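Neuraminidase (PDB 4FVK) is a neuraminidase-like membrane glycoprotein of bat influenza A virus that may remove terminal sialic acid from viral and cellular glycoconjugates. Local coordinates at residues 343-348 with 357-362; 41-46 with 61-66; 25-30 with 361-366. One frame throughout, in Å; residues are numbered along the deposited sequence.

Contact 1 of 3, residues 343-348 with 357-362. With ZN (zinc ion), chain E.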
loop_
_atom_site.group_PDB
_atom_site.type_symbol
_atom_site.label_atom_id
_atom_site.label_comp_id
_atom_site.label_asym_id
_atom_site.label_seq_id
_atom_site.Cartn_x
_atom_site.Cartn_y
_atom_site.Cartn_z
ATOM N N TRP A 343 3.094 26.306 -1.501
ATOM C CA TRP A 343 4.143 25.306 -1.534
ATOM C C TRP A 343 5.395 26.042 -1.942
ATOM O O TRP A 343 5.320 27.076 -2.574
ATOM C CB TRP A 343 3.808 24.154 -2.517
ATOM C CG TRP A 343 3.392 24.612 -3.857
ATOM C CD1 TRP A 343 2.109 24.693 -4.344
ATOM C CD2 TRP A 343 4.256 25.045 -4.921
ATOM N NE1 TRP A 343 2.132 25.165 -5.656
ATOM C CE2 TRP A 343 3.435 25.380 -6.024
ATOM C CE3 TRP A 343 5.639 25.167 -5.051
ATOM C CZ2 TRP A 343 3.955 25.831 -7.225
ATOM C CZ3 TRP A 343 6.157 25.632 -6.239
ATOM C CH2 TRP A 343 5.316 25.966 -7.314
ATOM N N LEU A 344 6.545 25.501 -1.584
ATOM C CA LEU A 344 7.791 26.192 -1.800
ATOM C C LEU A 344 8.874 25.151 -2.022
ATOM O O LEU A 344 8.984 24.209 -1.241
ATOM C CB LEU A 344 8.119 27.021 -0.559
ATOM C CG LEU A 344 9.544 27.565 -0.441
ATOM C CD1 LEU A 344 9.812 28.567 -1.526
ATOM C CD2 LEU A 344 9.811 28.206 0.978
ATOM N N GLU A 345 9.680 25.312 -3.064
ATOM C CA GLU A 345 10.814 24.414 -3.235
ATOM C C GLU A 345 11.967 24.741 -2.306
ATOM O O GLU A 345 12.424 25.884 -2.226
ATOM C CB GLU A 345 11.345 24.432 -4.645
ATOM C CG GLU A 345 10.477 23.776 -5.689
ATOM C CD GLU A 345 11.085 23.958 -7.064
ATOM O OE1 GLU A 345 11.880 24.912 -7.206
ATOM O OE2 GLU A 345 10.779 23.179 -7.993
ATOM N N ILE A 346 12.454 23.709 -1.629
ATOM C CA ILE A 346 13.655 23.825 -0.823
ATOM C C ILE A 346 14.754 23.106 -1.585
ATOM O O ILE A 346 14.555 21.994 -2.087
ATOM C CB ILE A 346 13.453 23.244 0.577
ATOM C CG1 ILE A 346 12.788 24.277 1.484
ATOM C CG2 ILE A 346 14.783 22.969 1.222
ATOM C CD1 ILE A 346 11.341 24.440 1.303
ATOM N N GLU A 347 15.905 23.737 -1.718
ATOM C CA GLU A 347 16.934 23.140 -2.560
ATOM C C GLU A 347 18.050 22.505 -1.745
ATOM O O GLU A 347 18.583 23.108 -0.824
ATOM C CB GLU A 347 17.479 24.144 -3.572
ATOM C CG GLU A 347 17.115 23.787 -5.000
ATOM C CD GLU A 347 16.293 24.858 -5.675
ATOM O OE1 GLU A 347 16.778 26.006 -5.754
ATOM O OE2 GLU A 347 15.165 24.551 -6.122
ATOM N N ASP A 348 18.380 21.266 -2.077
ATOM C CA ASP A 348 19.384 20.537 -1.322
ATOM C C ASP A 348 20.442 20.014 -2.275
ATOM O O ASP A 348 20.130 19.511 -3.350
ATOM C CB ASP A 348 18.745 19.365 -0.571
ATOM C CG ASP A 348 17.482 19.767 0.180
ATOM O OD1 ASP A 348 17.590 20.509 1.186
ATOM O OD2 ASP A 348 16.380 19.328 -0.231
ATOM N N GLN A 357 15.163 19.387 -5.555
ATOM C CA GLN A 357 14.103 20.258 -5.026
ATOM C C GLN A 357 13.138 19.385 -4.267
ATOM O O GLN A 357 12.735 18.343 -4.774
ATOM C CB GLN A 357 13.260 20.877 -6.159
ATOM C CG GLN A 357 13.963 21.764 -7.158
ATOM C CD GLN A 357 14.805 21.012 -8.137
ATOM O OE1 GLN A 357 14.354 20.042 -8.773
ATOM N NE2 GLN A 357 16.048 21.459 -8.287
ATOM N N GLU A 358 12.742 19.813 -3.076
ATOM C CA GLU A 358 11.686 19.135 -2.328
ATOM C C GLU A 358 10.693 20.179 -1.860
ATOM O O GLU A 358 11.092 21.255 -1.395
ATOM C CB GLU A 358 12.253 18.367 -1.131
ATOM C CG GLU A 358 12.834 16.993 -1.461
ATOM C CD GLU A 358 11.783 15.995 -1.990
ATOM O OE1 GLU A 358 12.152 15.084 -2.756
ATOM O OE2 GLU A 358 10.598 16.101 -1.609
ATOM N N LEU A 359 9.408 19.874 -1.955
ATOM C CA LEU A 359 8.379 20.830 -1.536
ATOM C C LEU A 359 8.142 20.886 -0.030
ATOM O O LEU A 359 8.007 19.860 0.624
ATOM C CB LEU A 359 7.046 20.513 -2.223
ATOM C CG LEU A 359 6.982 20.598 -3.757
ATOM C CD1 LEU A 359 5.560 20.387 -4.210
ATOM C CD2 LEU A 359 7.492 21.977 -4.236
ATOM N N SER A 360 8.077 22.103 0.507
ATOM C CA SER A 360 7.484 22.325 1.809
ATOM C C SER A 360 6.151 23.034 1.594
ATOM O O SER A 360 5.934 23.681 0.564
ATOM C CB SER A 360 8.390 23.191 2.684
ATOM O OG SER A 360 8.455 24.497 2.125
ATOM N N THR A 361 5.247 22.895 2.554
ATOM C CA THR A 361 3.963 23.583 2.480
ATOM C C THR A 361 3.736 24.408 3.737
ATOM O O THR A 361 4.026 23.948 4.844
ATOM C CB THR A 361 2.794 22.615 2.284
ATOM O OG1 THR A 361 2.717 21.690 3.393
ATOM C CG2 THR A 361 2.954 21.839 0.964
ATOM N N PHE A 362 3.227 25.624 3.554
ATOM C CA PHE A 362 2.928 26.542 4.648
ATOM C C PHE A 362 1.478 26.989 4.518
ATOM O O PHE A 362 1.009 27.217 3.417
ATOM C CB PHE A 362 3.831 27.771 4.560
ATOM C CG PHE A 362 5.251 27.532 5.001
ATOM C CD1 PHE A 362 6.165 26.894 4.165
ATOM C CD2 PHE A 362 5.676 27.956 6.247
ATOM C CE1 PHE A 362 7.478 26.683 4.579
ATOM C CE2 PHE A 362 6.986 27.754 6.670
ATOM C CZ PHE A 362 7.887 27.125 5.845
HETATM ZN ZN ZN E . 10.726 13.824 -3.284
HETATM O O HOH W 1 9.021 14.750 -4.076
HETATM O O HOH W 2 10.588 12.683 -1.555
HETATM O O HOH W 3 12.225 13.240 -4.546
#
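The indole of Trp343 is met obliquely by a methyl of Leu359, with CE3 3.8 Å from Leu359 CD2. Tyr48, Val49 and Phe327 also touch the Trp343 side chain. The side chains of Glu345 and Glu347 each lie beside that of Gln357 and point the same way. The Glu345 carboxylate is turned 38° from the Gln357 amide plane, that of Glu347 68°. Glu345 OE2 is 3.6 Å from Gln357 CG, and Glu347 OE2 is 3.2 Å from it. Salt bridges join Glu345 to Arg323 and Glu347 to Arg320.

The two strands form an antiparallel hairpin of the beta-propeller. Leu344 pairs with Ser360, and Ile346 with Glu358, through two backbone hydrogen bonds each. On the face of Leu344 and Ile346, Ile346 CD1 is 3.5 Å from Ser360 CB, closer than usual. The Ser360 hydroxyl makes a weak bond to Leu344 O.

A bend at chi2 (-64°) turns the Glu358 carboxylate away from the partner strand, toward the metal. Glu358 OE1 binds zinc at 2.0 Å. Three waters also bind the zinc, and Ser91 belongs to the same site. One water also donates to Glu358 OE2. The zinc probably stabilises Glu358 as a carboxylate, and backbone bonds fix its base.

Contact 2 of 3, residues 41-46 with 61-66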
loop_
_atom_site.group_PDB
_atom_site.type_symbol
_atom_site.label_atom_id
_atom_site.label_comp_id
_atom_site.label_asym_id
_atom_site.label_seq_id
_atom_site.Cartn_x
_atom_site.Cartn_y
_atom_site.Cartn_z
ATOM N N LEU A 41 14.003 6.495 -5.134
ATOM C CA LEU A 41 13.280 7.739 -5.051
ATOM C C LEU A 41 13.133 8.314 -6.455
ATOM O O LEU A 41 14.097 8.390 -7.186
ATOM C CB LEU A 41 14.035 8.715 -4.148
ATOM C CG LEU A 41 13.159 9.742 -3.453
ATOM C CD1 LEU A 41 12.311 9.011 -2.421
ATOM C CD2 LEU A 41 14.023 10.824 -2.806
ATOM N N ILE A 42 11.926 8.703 -6.830
ATOM C CA ILE A 42 11.732 9.472 -8.055
ATOM C C ILE A 42 12.111 10.941 -7.790
ATOM O O ILE A 42 11.557 11.575 -6.887
ATOM C CB ILE A 42 10.265 9.416 -8.480
ATOM C CG1 ILE A 42 9.754 7.969 -8.462
ATOM C CG2 ILE A 42 10.084 10.063 -9.815
ATOM C CD1 ILE A 42 8.258 7.863 -8.679
ATOM N N LEU A 43 13.069 11.468 -8.544
ATOM C CA LEU A 43 13.501 12.862 -8.384
ATOM C C LEU A 43 12.578 13.700 -9.249
ATOM O O LEU A 43 12.267 13.292 -10.372
ATOM C CB LEU A 43 14.927 13.065 -8.896
ATOM C CG LEU A 43 16.090 12.503 -8.094
ATOM C CD1 LEU A 43 16.054 13.121 -6.699
ATOM C CD2 LEU A 43 16.048 10.965 -8.041
ATOM N N SER A 44 12.167 14.865 -8.753
ATOM C CA SER A 44 11.097 15.596 -9.404
ATOM C C SER A 44 11.403 17.071 -9.690
ATOM O O SER A 44 12.234 17.684 -9.029
ATOM C CB SER A 44 9.861 15.520 -8.537
ATOM O OG SER A 44 10.071 16.216 -7.342
ATOM N N ARG A 45 10.704 17.643 -10.664
ATOM C CA ARG A 45 10.821 19.083 -10.936
ATOM C C ARG A 45 9.420 19.559 -11.292
ATOM O O ARG A 45 8.540 18.735 -11.541
ATOM C CB ARG A 45 11.798 19.347 -12.087
ATOM C CG ARG A 45 11.415 18.603 -13.374
ATOM C CD ARG A 45 12.313 18.964 -14.560
ATOM N NE ARG A 45 13.729 18.742 -14.269
ATOM C CZ ARG A 45 14.609 18.270 -15.148
ATOM N NH1 ARG A 45 14.213 17.963 -16.386
ATOM N NH2 ARG A 45 15.879 18.091 -14.783
ATOM N N ARG A 46 9.198 20.868 -11.289
ATOM C CA ARG A 46 7.897 21.407 -11.660
ATOM C C ARG A 46 6.776 20.770 -10.832
ATOM O O ARG A 46 5.680 20.519 -11.308
ATOM C CB ARG A 46 7.685 21.277 -13.181
ATOM C CG ARG A 46 8.917 21.810 -13.954
ATOM C CD ARG A 46 8.676 22.088 -15.438
ATOM N NE ARG A 46 8.735 20.883 -16.263
ATOM C CZ ARG A 46 9.822 20.443 -16.906
ATOM N NH1 ARG A 46 10.978 21.096 -16.823
ATOM N NH2 ARG A 46 9.744 19.343 -17.643
ATOM N N ILE A 61 6.668 16.376 -12.440
ATOM C CA ILE A 61 7.331 15.740 -13.560
ATOM C C ILE A 61 8.560 14.970 -13.045
ATOM O O ILE A 61 9.438 15.539 -12.420
ATOM C CB ILE A 61 7.784 16.794 -14.621
ATOM C CG1 ILE A 61 6.644 17.767 -14.974
ATOM C CG2 ILE A 61 8.303 16.120 -15.893
ATOM C CD1 ILE A 61 5.331 17.091 -15.453
ATOM N N ALA A 62 8.606 13.670 -13.293
ATOM C CA ALA A 62 9.758 12.857 -12.943
ATOM C C ALA A 62 10.932 13.134 -13.868
ATOM O O ALA A 62 10.741 13.271 -15.057
ATOM C CB ALA A 62 9.388 11.401 -13.068
ATOM N N TYR A 63 12.154 13.163 -13.360
ATOM C CA TYR A 63 13.279 13.231 -14.278
ATOM C C TYR A 63 14.360 12.209 -13.987
ATOM O O TYR A 63 15.334 12.127 -14.734
ATOM C CB TYR A 63 13.888 14.646 -14.337
ATOM C CG TYR A 63 14.624 15.072 -13.082
ATOM C CD1 TYR A 63 13.964 15.775 -12.082
ATOM C CD2 TYR A 63 15.976 14.795 -12.907
ATOM C CE1 TYR A 63 14.627 16.195 -10.923
ATOM C CE2 TYR A 63 16.657 15.206 -11.740
ATOM C CZ TYR A 63 15.960 15.909 -10.762
ATOM O OH TYR A 63 16.584 16.332 -9.614
ATOM N N GLY A 64 14.190 11.444 -12.905
ATOM C CA GLY A 64 15.138 10.395 -12.552
ATOM C C GLY A 64 14.766 9.504 -11.365
ATOM O O GLY A 64 13.823 9.766 -10.603
ATOM N N LEU A 65 15.514 8.418 -11.215
ATOM C CA LEU A 65 15.293 7.491 -10.133
ATOM C C LEU A 65 16.648 7.219 -9.514
ATOM O O LEU A 65 17.593 6.899 -10.219
ATOM C CB LEU A 65 14.661 6.195 -10.658
ATOM C CG LEU A 65 14.173 5.205 -9.595
ATOM C CD1 LEU A 65 13.023 5.768 -8.757
ATOM C CD2 LEU A 65 13.776 3.872 -10.255
ATOM N N SER A 66 16.738 7.357 -8.195
ATOM C CA SER A 66 18.000 7.181 -7.481
ATOM C C SER A 66 18.312 5.711 -7.189
ATOM O O SER A 66 17.412 4.867 -7.095
ATOM C CB SER A 66 17.922 7.886 -6.129
ATOM O OG SER A 66 16.994 7.186 -5.312
HETATM O O HOH W 4 14.645 16.937 -7.473
#
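Ser66 OG accepts the N-H of Leu41, with OG 3.1 Å from Leu41 N, and also bonds to the carbonyl of Pro38. Ser66 N in turn donates to Leu41 O. These bonds close one end of an antiparallel strand pair in the six-bladed beta-propeller. At the other end, Arg45 and Ile61 exchange two backbone hydrogen bonds, where the chain turns a corner.

The Tyr63 ring is covered on both faces. Its CG sits between the backbone N and the carbonyl carbon (chi1 70°), and the ring lies between two neighbours. Leu43 CB makes a CH-pi contact over one face, 3.9 Å from the ring centroid. The guanidinium of Arg45 stacks on the opposite face, with planes at 10° and centres 4.3 Å apart. This is an off-centre cation-pi contact, and a salt bridge from Arg45 to Glu77 gives the charge a second partner.

On the sheet face that carries Ile42 and Ala62, Ile42 CG2 is 3.6 Å from Ala62 CB, and Tyr83 touches both side chains. Leu65 packs on Pro38 of a neighbouring subunit. At the edge of the Tyr63 ring, CE1 is 3.4 Å from Ser44 O.

Contact 3 of 3, residues 25-30 with 361-366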
loop_
_atom_site.group_PDB
_atom_site.type_symbol
_atom_site.label_atom_id
_atom_site.label_comp_id
_atom_site.label_asym_id
_atom_site.label_seq_id
_atom_site.Cartn_x
_atom_site.Cartn_y
_atom_site.Cartn_z
ATOM N N VAL A 25 2.463 29.021 9.035
ATOM C CA VAL A 25 3.111 27.895 9.691
ATOM C C VAL A 25 3.296 26.758 8.694
ATOM O O VAL A 25 2.454 26.543 7.835
ATOM C CB VAL A 25 2.288 27.385 10.899
ATOM C CG1 VAL A 25 2.280 28.419 12.016
ATOM C CG2 VAL A 25 0.861 27.037 10.462
ATOM N N PRO A 26 4.407 26.024 8.814
ATOM C CA PRO A 26 4.647 24.903 7.914
ATOM C C PRO A 26 3.793 23.733 8.339
ATOM O O PRO A 26 3.754 23.380 9.530
ATOM C CB PRO A 26 6.133 24.603 8.112
ATOM C CG PRO A 26 6.464 25.112 9.458
ATOM C CD PRO A 26 5.506 26.225 9.773
ATOM N N THR A 27 3.059 23.191 7.380
ATOM C CA THR A 27 2.287 21.996 7.606
ATOM C C THR A 27 3.093 20.789 7.161
ATOM O O THR A 27 2.840 19.669 7.603
ATOM C CB THR A 27 0.941 22.052 6.883
ATOM O OG1 THR A 27 1.162 22.135 5.465
ATOM C CG2 THR A 27 0.167 23.274 7.349
ATOM N N HIS A 28 4.084 21.024 6.310
ATOM C CA HIS A 28 5.024 19.969 5.932
ATOM C C HIS A 28 6.340 20.605 5.592
ATOM O O HIS A 28 6.398 21.469 4.713
ATOM C CB HIS A 28 4.546 19.190 4.686
ATOM C CG HIS A 28 3.277 18.428 4.894
ATOM N ND1 HIS A 28 2.037 18.952 4.605
ATOM C CD2 HIS A 28 3.057 17.173 5.355
ATOM C CE1 HIS A 28 1.105 18.061 4.893
ATOM N NE2 HIS A 28 1.699 16.969 5.346
ATOM N N ARG A 29 7.410 20.173 6.242
ATOM C CA ARG A 29 8.736 20.528 5.757
ATOM C C ARG A 29 9.007 19.591 4.593
ATOM O O ARG A 29 8.296 18.592 4.421
ATOM C CB ARG A 29 9.775 20.386 6.868
ATOM C CG ARG A 29 9.492 21.343 8.039
ATOM C CD ARG A 29 10.506 21.213 9.167
ATOM N NE ARG A 29 11.670 22.070 8.961
ATOM C CZ ARG A 29 12.481 22.466 9.929
ATOM N NH1 ARG A 29 12.246 22.098 11.180
ATOM N NH2 ARG A 29 13.520 23.240 9.648
ATOM N N GLY A 30 10.006 19.875 3.777
ATOM C CA GLY A 30 10.283 18.947 2.685
ATOM C C GLY A 30 10.977 17.727 3.260
ATOM O O GLY A 30 11.583 17.825 4.323
ATOM N N THR A 361 5.247 22.895 2.554
ATOM C CA THR A 361 3.963 23.583 2.480
ATOM C C THR A 361 3.736 24.408 3.737
ATOM O O THR A 361 4.026 23.948 4.844
ATOM C CB THR A 361 2.794 22.615 2.284
ATOM O OG1 THR A 361 2.717 21.690 3.393
ATOM C CG2 THR A 361 2.954 21.839 0.964
ATOM N N PHE A 362 3.227 25.624 3.554
ATOM C CA PHE A 362 2.928 26.542 4.648
ATOM C C PHE A 362 1.478 26.989 4.518
ATOM O O PHE A 362 1.009 27.217 3.417
ATOM C CB PHE A 362 3.831 27.771 4.560
ATOM C CG PHE A 362 5.251 27.532 5.001
ATOM C CD1 PHE A 362 6.165 26.894 4.165
ATOM C CD2 PHE A 362 5.676 27.956 6.247
ATOM C CE1 PHE A 362 7.478 26.683 4.579
ATOM C CE2 PHE A 362 6.986 27.754 6.670
ATOM C CZ PHE A 362 7.887 27.125 5.845
ATOM N N CYS A 363 0.754 27.117 5.624
ATOM C CA CYS A 363 -0.609 27.667 5.552
ATOM C C CYS A 363 -0.767 28.954 6.385
ATOM O O CYS A 363 -0.073 29.151 7.371
ATOM C CB CYS A 363 -1.659 26.618 5.956
ATOM S SG CYS A 363 -1.811 25.199 4.802
ATOM N N GLY A 364 -1.676 29.827 5.976
ATOM C CA GLY A 364 -1.930 31.050 6.715
ATOM C C GLY A 364 -2.711 30.761 7.987
ATOM O O GLY A 364 -3.574 29.888 8.003
ATOM N N ILE A 365 -2.413 31.471 9.068
ATOM C CA ILE A 365 -3.277 31.389 10.253
ATOM C C ILE A 365 -3.641 32.792 10.739
ATOM O O ILE A 365 -2.898 33.737 10.490
ATOM C CB ILE A 365 -2.676 30.530 11.417
ATOM C CG1 ILE A 365 -1.614 31.302 12.201
ATOM C CG2 ILE A 365 -2.153 29.159 10.922
ATOM C CD1 ILE A 365 -0.304 31.434 11.526
ATOM N N ASN A 366 -4.780 32.919 11.414
ATOM C CA ASN A 366 -5.284 34.214 11.891
ATOM C C ASN A 366 -4.596 34.716 13.159
ATOM O O ASN A 366 -4.705 35.882 13.524
ATOM C CB ASN A 366 -6.790 34.128 12.138
ATOM C CG ASN A 366 -7.136 33.206 13.300
ATOM O OD1 ASN A 366 -6.294 32.896 14.140
ATOM N ND2 ASN A 366 -8.386 32.766 13.352
#
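Thr27 and Thr361 hold OG1 in the same rotamer, between the backbone N and the carbonyl carbon (chi1 62° and 61°), and this turns the two hydroxyls toward each other. The Thr27 OG1 to Thr361 OG1 hydrogen bond is short, at 2.6 Å, and either group could donate. The same Thr361 OG1 bonds to His28 ND1 at 3.1 Å. It meets the imidazole at the edge, in the plane of the ring, and the donor is again not fixed. Two partners thus grip one buried hydroxyl.

The backbone here forms a classic beta bulge. Two residues, Thr27 and His28, stand opposite the single Thr361. Thr361 O accepts Thr27 N at 2.8 Å and His28 N at 3.3 Å, and both donors come from the same face of its plane. Thr361 N donates back to His28 O. Before the bulge the pairing is regular, and Val25 and Cys363 exchange two backbone bonds.

Apolar groups fill in around these bonds. Pro26 CB lies over one face of the Phe362 ring, 3.9 Å from its centroid, in a CH-pi contact. Val25 CG2 meets Ile365 CG2 at 3.7 Å where the two side chains cross at about a right angle. The methyl of Thr27, CG2, rests 3.8 Å from Cys363 SG.

Cys363 forms a disulfide with Cys341, so the partner strand is also tied covalently to its other neighbour. Val25, Thr27 and His28 pack on Met129, Val136 and Ile99 of a neighbouring subunit. Within this chain, strand 23-26 is one of the two outer strands of a four-stranded antiparallel sheet. It lies beside strand 355-365, which is followed by 341-349 and then 320-327.

Contacts 1 and 3 share strand 355-365 and lie in one four-stranded sheet, with centres about 11 Å apart. Contact 1 joins this strand to 341-349, and contact 3 joins it to 23-26. Contact 2 belongs to another sheet. Its centre is about 14 Å from that of contact 1 and about 24 Å from that of contact 3. Along the chain, contact 2 closes before contact 1 opens, and it is nested in the loop closed by contact 3. The N-terminal strand thus completes a sheet made from late strands, consistent with ring closure of the propeller. In contact 2, the Leu41 side chain comes about 4 Å (nearest atoms) from the zinc bound by Glu358.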